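Transglutaminase-like domain-containing protein (PDB 4XZ7) probably acts as a transglutaminase and is an antiphagocytic virulence factor of Streptococcus suis, this piece forming a homodimer. Local coordinates at residues V284-N289 with P294-R299; A219-V224 with H307-T312; D196-L201 with S268-R273. All blocks are in the same frame, centred on the assembly; numbering follows the deposited sequence.

Interaction 1: V284-N289 with P294-R299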
loop_
_atom_site.group_PDB
_atom_site.type_symbol
_atom_site.label_atom_id
_atom_site.label_comp_id
_atom_site.label_asym_id
_atom_site.label_seq_id
_atom_site.Cartn_x
_atom_site.Cartn_y
_atom_site.Cartn_z
ATOM N N VAL B 284 21.764 8.732 -14.770
ATOM C CA VAL B 284 20.451 9.333 -14.952
ATOM C C VAL B 284 20.422 10.766 -14.423
ATOM O O VAL B 284 20.862 11.041 -13.307
ATOM C CB VAL B 284 19.361 8.500 -14.232
ATOM C CG1 VAL B 284 18.013 9.150 -14.376
ATOM C CG2 VAL B 284 19.322 7.093 -14.787
ATOM N N VAL B 285 19.876 11.676 -15.212
ATOM C CA VAL B 285 19.724 13.051 -14.765
ATOM C C VAL B 285 18.285 13.535 -14.866
ATOM O O VAL B 285 17.468 12.966 -15.602
ATOM C CB VAL B 285 20.621 14.004 -15.578
ATOM C CG1 VAL B 285 22.113 13.761 -15.260
ATOM C CG2 VAL B 285 20.342 13.860 -17.067
ATOM N N VAL B 286 17.988 14.607 -14.135
ATOM C CA VAL B 286 16.677 15.225 -14.161
ATOM C C VAL B 286 16.788 16.721 -14.399
ATOM O O VAL B 286 17.804 17.344 -14.084
ATOM C CB VAL B 286 15.905 14.999 -12.852
ATOM C CG1 VAL B 286 15.674 13.514 -12.621
ATOM C CG2 VAL B 286 16.658 15.628 -11.680
ATOM N N GLY B 287 15.718 17.298 -14.931
ATOM C CA GLY B 287 15.686 18.705 -15.249
ATOM C C GLY B 287 14.282 19.035 -15.688
ATOM O O GLY B 287 13.306 18.480 -15.167
ATOM N N LYS B 288 14.162 19.928 -16.655
ATOM C CA LYS B 288 12.839 20.270 -17.144
ATOM C C LYS B 288 12.736 20.232 -18.660
ATOM O O LYS B 288 13.706 20.523 -19.371
ATOM C CB LYS B 288 12.418 21.647 -16.626
ATOM C CG LYS B 288 12.142 21.630 -15.127
ATOM C CD LYS B 288 11.453 22.879 -14.641
ATOM C CE LYS B 288 11.144 22.758 -13.151
ATOM N NZ LYS B 288 10.278 23.870 -12.675
ATOM N N ASN B 289 11.545 19.840 -19.117
ATOM C CA ASN B 289 11.123 19.899 -20.513
ATOM C C ASN B 289 11.464 21.198 -21.181
ATOM O O ASN B 289 11.669 22.204 -20.510
ATOM C CB ASN B 289 9.603 19.729 -20.626
ATOM C CG ASN B 289 9.223 18.597 -21.514
ATOM O OD1 ASN B 289 10.072 18.040 -22.209
ATOM N ND2 ASN B 289 7.944 18.234 -21.507
ATOM N N PRO B 294 8.803 18.867 -15.527
ATOM C CA PRO B 294 9.929 18.084 -15.020
ATOM C C PRO B 294 10.169 16.821 -15.861
ATOM O O PRO B 294 9.221 16.135 -16.241
ATOM C CB PRO B 294 9.494 17.738 -13.584
ATOM C CG PRO B 294 8.434 18.788 -13.237
ATOM C CD PRO B 294 7.723 18.980 -14.530
ATOM N N HIS B 295 11.430 16.525 -16.157
ATOM C CA HIS B 295 11.743 15.442 -17.062
ATOM C C HIS B 295 13.035 14.760 -16.633
ATOM O O HIS B 295 13.758 15.252 -15.747
ATOM C CB HIS B 295 11.844 15.974 -18.502
ATOM C CG HIS B 295 11.817 14.905 -19.553
ATOM N ND1 HIS B 295 10.734 14.068 -19.738
ATOM C CD2 HIS B 295 12.738 14.539 -20.478
ATOM C CE1 HIS B 295 10.990 13.239 -20.737
ATOM N NE2 HIS B 295 12.200 13.499 -21.197
ATOM N N ALA B 296 13.324 13.625 -17.261
ATOM C CA ALA B 296 14.539 12.864 -16.965
ATOM C C ALA B 296 15.137 12.282 -18.230
ATOM O O ALA B 296 14.412 11.907 -19.156
ATOM C CB ALA B 296 14.250 11.760 -15.970
ATOM N N THR B 297 16.465 12.228 -18.275
ATOM C CA THR B 297 17.186 11.741 -19.445
ATOM C C THR B 297 18.428 10.981 -18.976
ATOM O O THR B 297 18.737 10.996 -17.786
ATOM C CB THR B 297 17.633 12.903 -20.382
ATOM O OG1 THR B 297 18.494 13.794 -19.658
ATOM C CG2 THR B 297 16.435 13.691 -20.920
ATOM N N ALA B 298 19.150 10.336 -19.893
ATOM C CA ALA B 298 20.459 9.802 -19.527
ATOM C C ALA B 298 21.557 10.729 -20.022
ATOM O O ALA B 298 21.391 11.425 -21.022
ATOM C CB ALA B 298 20.672 8.415 -20.086
ATOM N N ARG B 299 22.666 10.745 -19.294
ATOM C CA ARG B 299 23.911 11.303 -19.785
ATOM C C ARG B 299 24.806 10.134 -20.099
ATOM O O ARG B 299 24.923 9.219 -19.277
ATOM C CB ARG B 299 24.545 12.210 -18.761
ATOM C CG ARG B 299 23.891 13.561 -18.690
ATOM C CD ARG B 299 24.938 14.631 -18.853
ATOM N NE ARG B 299 24.757 15.373 -20.080
ATOM C CZ ARG B 299 25.667 16.171 -20.619
ATOM N NH1 ARG B 299 25.377 16.795 -21.742
ATOM N NH2 ARG B 299 26.856 16.340 -20.047
#
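V285 and T297 exchange two backbone hydrogen bonds, V285 N to T297 O at 2.9 Å and close to straight (172°), and T297 N back to V285 O. G287 and H295, the next hydrogen-bonded pair of the antiparallel strands, repeat the exchange two residues on, H295 N reaching G287 O at 2.9 Å. Between the bonded pairs the CA hydrogens fill in: A296 CA lies 3.2 Å from V285 O and V286 CA 3.3 Å from H295 O. The segments are the two arms of an antiparallel hairpin, strands 282-288 and 294-302, in the central sheet of the transglutaminase-like domain. With CG anti to the backbone N (chi1 -165°), H295 carries its imidazole to a position where N289 OD1 lies over one face. Its NE2 is hydrogen-bonded to D310, and the side chain also touches C264, an arrangement consistent with the Cys-His-Asp triad of transglutaminases. On the same face of the hairpin as H295, V285 CG2 presses against T297 OG1 at 3.2 Å; this buried hydroxyl has no polar partner in the model. Both V285 methyls also meet R299 CG, each at 3.9 Å, while the guanidinium reaches on to T308 and E362. On the face of V284, V286 and A296 fewer side chains meet between the strands: V286 CG1 touches A296 CB at 4.0 Å, and V284 packs on A272 of helix 264-277.

Interaction 2: A219-V224 with H307-T312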
loop_
_atom_site.group_PDB
_atom_site.type_symbol
_atom_site.label_atom_id
_atom_site.label_comp_id
_atom_site.label_asym_id
_atom_site.label_seq_id
_atom_site.Cartn_x
_atom_site.Cartn_y
_atom_site.Cartn_z
ATOM N N ALA B 219 20.600 2.974 -31.815
ATOM C CA ALA B 219 19.929 1.690 -31.966
ATOM C C ALA B 219 19.188 1.256 -30.696
ATOM O O ALA B 219 18.016 0.856 -30.756
ATOM C CB ALA B 219 20.936 0.631 -32.367
ATOM N N PHE B 220 19.860 1.321 -29.547
ATOM C CA PHE B 220 19.199 0.870 -28.317
ATOM C C PHE B 220 17.993 1.756 -27.941
ATOM O O PHE B 220 16.896 1.262 -27.650
ATOM C CB PHE B 220 20.178 0.816 -27.147
ATOM C CG PHE B 220 19.557 0.276 -25.897
ATOM C CD1 PHE B 220 19.352 -1.085 -25.750
ATOM C CD2 PHE B 220 19.134 1.130 -24.891
ATOM C CE1 PHE B 220 18.759 -1.586 -24.606
ATOM C CE2 PHE B 220 18.537 0.644 -23.754
ATOM C CZ PHE B 220 18.342 -0.711 -23.607
ATOM N N VAL B 221 18.227 3.063 -27.946
ATOM C CA VAL B 221 17.220 4.061 -27.624
ATOM C C VAL B 221 15.978 3.884 -28.493
ATOM O O VAL B 221 14.850 3.837 -27.985
ATOM C CB VAL B 221 17.789 5.482 -27.808
ATOM C CG1 VAL B 221 16.680 6.518 -27.799
ATOM C CG2 VAL B 221 18.795 5.779 -26.732
ATOM N N GLN B 222 16.195 3.751 -29.801
ATOM C CA GLN B 222 15.083 3.613 -30.733
ATOM C C GLN B 222 14.344 2.301 -30.511
ATOM O O GLN B 222 13.105 2.257 -30.537
ATOM C CB GLN B 222 15.566 3.708 -32.183
ATOM C CG GLN B 222 14.448 4.050 -33.167
ATOM C CD GLN B 222 13.857 5.451 -32.947
ATOM O OE1 GLN B 222 12.755 5.597 -32.404
ATOM N NE2 GLN B 222 14.582 6.481 -33.388
ATOM N N TYR B 223 15.090 1.226 -30.278
ATOM C CA TYR B 223 14.426 -0.053 -30.015
ATOM C C TYR B 223 13.508 -0.015 -28.788
ATOM O O TYR B 223 12.333 -0.442 -28.835
ATOM C CB TYR B 223 15.445 -1.167 -29.817
ATOM C CG TYR B 223 14.764 -2.500 -29.597
ATOM C CD1 TYR B 223 14.489 -2.967 -28.317
ATOM C CD2 TYR B 223 14.376 -3.275 -30.678
ATOM C CE1 TYR B 223 13.850 -4.162 -28.121
ATOM C CE2 TYR B 223 13.753 -4.476 -30.494
ATOM C CZ TYR B 223 13.488 -4.915 -29.215
ATOM O OH TYR B 223 12.861 -6.116 -29.038
ATOM N N VAL B 224 14.055 0.463 -27.676
ATOM C CA VAL B 224 13.270 0.506 -26.449
ATOM C C VAL B 224 12.052 1.391 -26.656
ATOM O O VAL B 224 10.945 1.002 -26.300
ATOM C CB VAL B 224 14.083 1.010 -25.265
ATOM C CG1 VAL B 224 13.155 1.364 -24.077
ATOM C CG2 VAL B 224 15.089 -0.039 -24.871
ATOM N N HIS B 307 27.056 13.360 -23.499
ATOM C CA HIS B 307 25.861 13.762 -24.232
ATOM C C HIS B 307 24.587 13.562 -23.424
ATOM O O HIS B 307 24.476 12.600 -22.648
ATOM C CB HIS B 307 25.737 12.968 -25.533
ATOM C CG HIS B 307 26.943 13.053 -26.410
ATOM N ND1 HIS B 307 27.180 14.123 -27.246
ATOM C CD2 HIS B 307 27.991 12.213 -26.564
ATOM C CE1 HIS B 307 28.316 13.927 -27.890
ATOM N NE2 HIS B 307 28.828 12.776 -27.492
ATOM N N THR B 308 23.619 14.453 -23.626
ATOM C CA THR B 308 22.271 14.214 -23.119
ATOM C C THR B 308 21.463 13.423 -24.148
ATOM O O THR B 308 21.328 13.834 -25.310
ATOM C CB THR B 308 21.541 15.517 -22.780
ATOM O OG1 THR B 308 22.433 16.385 -22.075
ATOM C CG2 THR B 308 20.323 15.232 -21.911
ATOM N N ILE B 309 20.973 12.270 -23.716
ATOM C CA ILE B 309 20.127 11.400 -24.511
ATOM C C ILE B 309 18.736 11.275 -23.887
ATOM O O ILE B 309 18.590 10.735 -22.777
ATOM C CB ILE B 309 20.739 9.999 -24.651
ATOM C CG1 ILE B 309 22.158 10.102 -25.200
ATOM C CG2 ILE B 309 19.852 9.123 -25.534
ATOM C CD1 ILE B 309 22.213 10.625 -26.640
ATOM N N ASP B 310 17.741 11.828 -24.589
ATOM C CA ASP B 310 16.324 11.752 -24.215
ATOM C C ASP B 310 15.672 10.560 -24.914
ATOM O O ASP B 310 15.450 10.599 -26.128
ATOM C CB ASP B 310 15.587 13.036 -24.606
ATOM C CG ASP B 310 14.236 13.181 -23.914
ATOM O OD1 ASP B 310 13.752 14.326 -23.848
ATOM O OD2 ASP B 310 13.660 12.176 -23.426
ATOM N N GLY B 311 15.379 9.507 -24.162
ATOM C CA GLY B 311 14.848 8.286 -24.737
ATOM C C GLY B 311 13.349 8.359 -24.947
ATOM O O GLY B 311 12.727 7.409 -25.430
ATOM N N THR B 312 12.761 9.489 -24.570
ATOM C CA THR B 312 11.330 9.678 -24.741
ATOM C C THR B 312 11.054 10.997 -25.477
ATOM O O THR B 312 10.316 11.860 -24.991
ATOM C CB THR B 312 10.600 9.645 -23.376
ATOM O OG1 THR B 312 11.200 10.595 -22.490
ATOM C CG2 THR B 312 10.728 8.262 -22.730
HETATM O O HOH W 1 13.985 4.942 -25.524
#
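Where helix 213-227 meets the edge strand 305-309 and the Asx turn that follows it, V221 packs on I309 and G311 in a buried helix-to-sheet contact. Its two methyls divide the work. CG2 meets I309 CG2 at 3.7 Å, the two side chains crossing obliquely, and CG1 lies 4.0 Å from G311 CA. With chi1 at 167°, CG1 is swung anti to the helix backbone N, which sets the two branches toward different partners. A water adds a polar link: it donates to V221 O and to G311 O, 2.8 Å from each, bridging the helix carbonyl to the turn. In the Asx turn itself, D310 OD2 accepts T312 N at 3.1 Å from above the carboxylate plane, 37° out of it. The imidazole of H295 is another partner of OD2, and OD1 is hydrogen-bonded to the hydroxyl of Y339, so three bonds fix the rotation of the carboxylate. The CB of D310 is directed away from the helix. Beyond the contact, I309 rests on V300 and Y302 of strand 294-302, and V221 on F275 of helix 264-277.

Interaction 3: D196-L201 with S268-R273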
loop_
_atom_site.group_PDB
_atom_site.type_symbol
_atom_site.label_atom_id
_atom_site.label_comp_id
_atom_site.label_asym_id
_atom_site.label_seq_id
_atom_site.Cartn_x
_atom_site.Cartn_y
_atom_site.Cartn_z
ATOM N N ASP B 196 19.402 -9.481 -16.888
ATOM C CA ASP B 196 19.258 -10.363 -18.038
ATOM C C ASP B 196 18.251 -9.796 -19.026
ATOM O O ASP B 196 18.504 -9.785 -20.230
ATOM C CB ASP B 196 18.843 -11.774 -17.623
ATOM C CG ASP B 196 18.980 -12.768 -18.766
ATOM O OD1 ASP B 196 20.136 -13.098 -19.139
ATOM O OD2 ASP B 196 17.933 -13.199 -19.298
ATOM N N LEU B 197 17.112 -9.332 -18.518
ATOM C CA LEU B 197 16.120 -8.647 -19.354
ATOM C C LEU B 197 16.721 -7.479 -20.153
ATOM O O LEU B 197 16.399 -7.282 -21.334
ATOM C CB LEU B 197 14.970 -8.151 -18.483
ATOM C CG LEU B 197 13.665 -8.952 -18.434
ATOM C CD1 LEU B 197 13.833 -10.359 -18.903
ATOM C CD2 LEU B 197 13.090 -8.935 -17.017
ATOM N N ILE B 198 17.606 -6.718 -19.515
ATOM C CA ILE B 198 18.276 -5.606 -20.181
ATOM C C ILE B 198 19.203 -6.107 -21.274
ATOM O O ILE B 198 19.213 -5.562 -22.383
ATOM C CB ILE B 198 19.079 -4.761 -19.184
ATOM C CG1 ILE B 198 18.125 -4.100 -18.189
ATOM C CG2 ILE B 198 19.883 -3.709 -19.901
ATOM C CD1 ILE B 198 18.836 -3.490 -17.033
ATOM N N HIS B 199 19.979 -7.143 -20.949
ATOM C CA HIS B 199 20.861 -7.793 -21.915
ATOM C C HIS B 199 20.070 -8.201 -23.156
ATOM O O HIS B 199 20.496 -7.960 -24.290
ATOM C CB HIS B 199 21.539 -9.017 -21.289
ATOM C CG HIS B 199 22.841 -9.392 -21.932
ATOM N ND1 HIS B 199 22.930 -9.848 -23.230
ATOM C CD2 HIS B 199 24.105 -9.394 -21.445
ATOM C CE1 HIS B 199 24.192 -10.105 -23.520
ATOM N NE2 HIS B 199 24.925 -9.841 -22.454
ATOM N N LYS B 200 18.907 -8.802 -22.941
ATOM C CA LYS B 200 18.061 -9.200 -24.058
ATOM C C LYS B 200 17.565 -7.994 -24.852
ATOM O O LYS B 200 17.468 -8.067 -26.082
ATOM C CB LYS B 200 16.880 -10.031 -23.562
ATOM C CG LYS B 200 17.212 -11.511 -23.406
ATOM C CD LYS B 200 16.119 -12.271 -22.667
ATOM C CE LYS B 200 16.507 -13.732 -22.491
ATOM N NZ LYS B 200 15.495 -14.477 -21.692
ATOM N N LEU B 201 17.250 -6.887 -24.174
ATOM C CA LEU B 201 16.888 -5.677 -24.929
ATOM C C LEU B 201 18.070 -5.236 -25.800
ATOM O O LEU B 201 17.881 -4.796 -26.930
ATOM C CB LEU B 201 16.454 -4.529 -24.009
ATOM C CG LEU B 201 15.155 -4.704 -23.226
ATOM C CD1 LEU B 201 14.935 -3.527 -22.286
ATOM C CD2 LEU B 201 13.977 -4.849 -24.182
ATOM N N SER B 268 15.062 6.148 -18.830
ATOM C CA SER B 268 16.423 6.648 -18.623
ATOM C C SER B 268 17.257 5.710 -17.744
ATOM O O SER B 268 18.470 5.574 -17.942
ATOM C CB SER B 268 16.399 8.052 -18.002
ATOM O OG SER B 268 15.671 8.975 -18.815
ATOM N N THR B 269 16.618 5.066 -16.772
ATOM C CA THR B 269 17.340 4.145 -15.884
ATOM C C THR B 269 17.727 2.854 -16.609
ATOM O O THR B 269 18.858 2.368 -16.487
ATOM C CB THR B 269 16.509 3.799 -14.646
ATOM O OG1 THR B 269 16.181 5.009 -13.939
ATOM C CG2 THR B 269 17.267 2.837 -13.743
ATOM N N THR B 270 16.793 2.313 -17.384
ATOM C CA THR B 270 17.097 1.139 -18.190
ATOM C C THR B 270 18.179 1.468 -19.225
ATOM O O THR B 270 19.083 0.668 -19.466
ATOM C CB THR B 270 15.843 0.617 -18.902
ATOM O OG1 THR B 270 14.892 0.221 -17.918
ATOM C CG2 THR B 270 16.176 -0.594 -19.797
ATOM N N ALA B 271 18.087 2.650 -19.821
ATOM C CA ALA B 271 19.077 3.055 -20.811
ATOM C C ALA B 271 20.454 3.238 -20.179
ATOM O O ALA B 271 21.450 2.818 -20.745
ATOM C CB ALA B 271 18.644 4.334 -21.523
ATOM N N ALA B 272 20.512 3.865 -19.006
ATOM C CA ALA B 272 21.797 4.115 -18.363
ATOM C C ALA B 272 22.448 2.789 -18.024
ATOM O O ALA B 272 23.651 2.595 -18.286
ATOM C CB ALA B 272 21.639 4.972 -17.121
ATOM N N ARG B 273 21.650 1.873 -17.464
ATOM C CA ARG B 273 22.167 0.542 -17.135
ATOM C C ARG B 273 22.710 -0.134 -18.392
ATOM O O ARG B 273 23.852 -0.597 -18.404
ATOM C CB ARG B 273 21.092 -0.333 -16.487
ATOM C CG ARG B 273 21.609 -1.662 -15.970
ATOM C CD ARG B 273 22.423 -1.500 -14.689
ATOM N NE ARG B 273 22.849 -2.791 -14.154
ATOM C CZ ARG B 273 23.822 -2.938 -13.266
ATOM N NH1 ARG B 273 24.463 -1.874 -12.803
ATOM N NH2 ARG B 273 24.164 -4.144 -12.843
#
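I198 drives its CD1 methyl against the aliphatic root of R273, 3.5 Å from CG and 3.9 Å from CB. The isoleucine chain is stretched out to do so: CG1 stands anti to the carbonyl carbon and CD1 continues the line with chi2 at 168°. R273 approaches differently. Its first torsion, CG anti to the backbone N, sets CG against I198 CD1, and a bend at chi2 (74°) steers the rest of the chain away. The two side chains cross at about a right angle. Beyond the contact, guanidinium NH2 forms a salt bridge to D195 and a hydrogen bond to F376 O, while NH1 bonds L374 O; the charged end is thus held by several partners and the first methylenes remain for I198. One turn further along its helix, L201 sends CD1 to T270 CG2, at 4.0 Å and again nearly perpendicular. T270 offers its methyl here, while OG1 makes a weak hydrogen bond back to G266 O in its own helix. I198 CG1 lies 4.3 Å from T270 CG2, which therefore sits beside both aliphatic side chains. V256 of helix 255-259 touches L201 and T270 as well. The segment axes pass 10.5 Å apart at -80°, so helix 188-205 packs across helix 264-277, whose start at C264, beside H295, is consistent with the nucleophile helix of a papain-like transglutaminase fold.

All three contacts fall in the transglutaminase-like part of the chain. Interactions 2 and 3 have centres about 11 Å apart, 1 and 2 about 13 Å, 1 and 3 about 17 Å. Their segments follow in the order 196-201, 219-224, 268-273, 284-289, 294-299, 307-312: interactions 2 and 3 interlock, interaction 3 is complete before interaction 1 begins, and the hairpin falls between the halves of interaction 2. Strands 294-302 and 305-309, neighbours in one sheet, link interactions 1 and 2; F220 packs on L201 and A271, joining 2 and 3; S268 meets A296 and V284, joining 1 and 3. Helix 264-277 packs against the sheet and against helices 188-205 and 213-227, bringing C264 beside H295, as expected for a papain-like transglutaminase core.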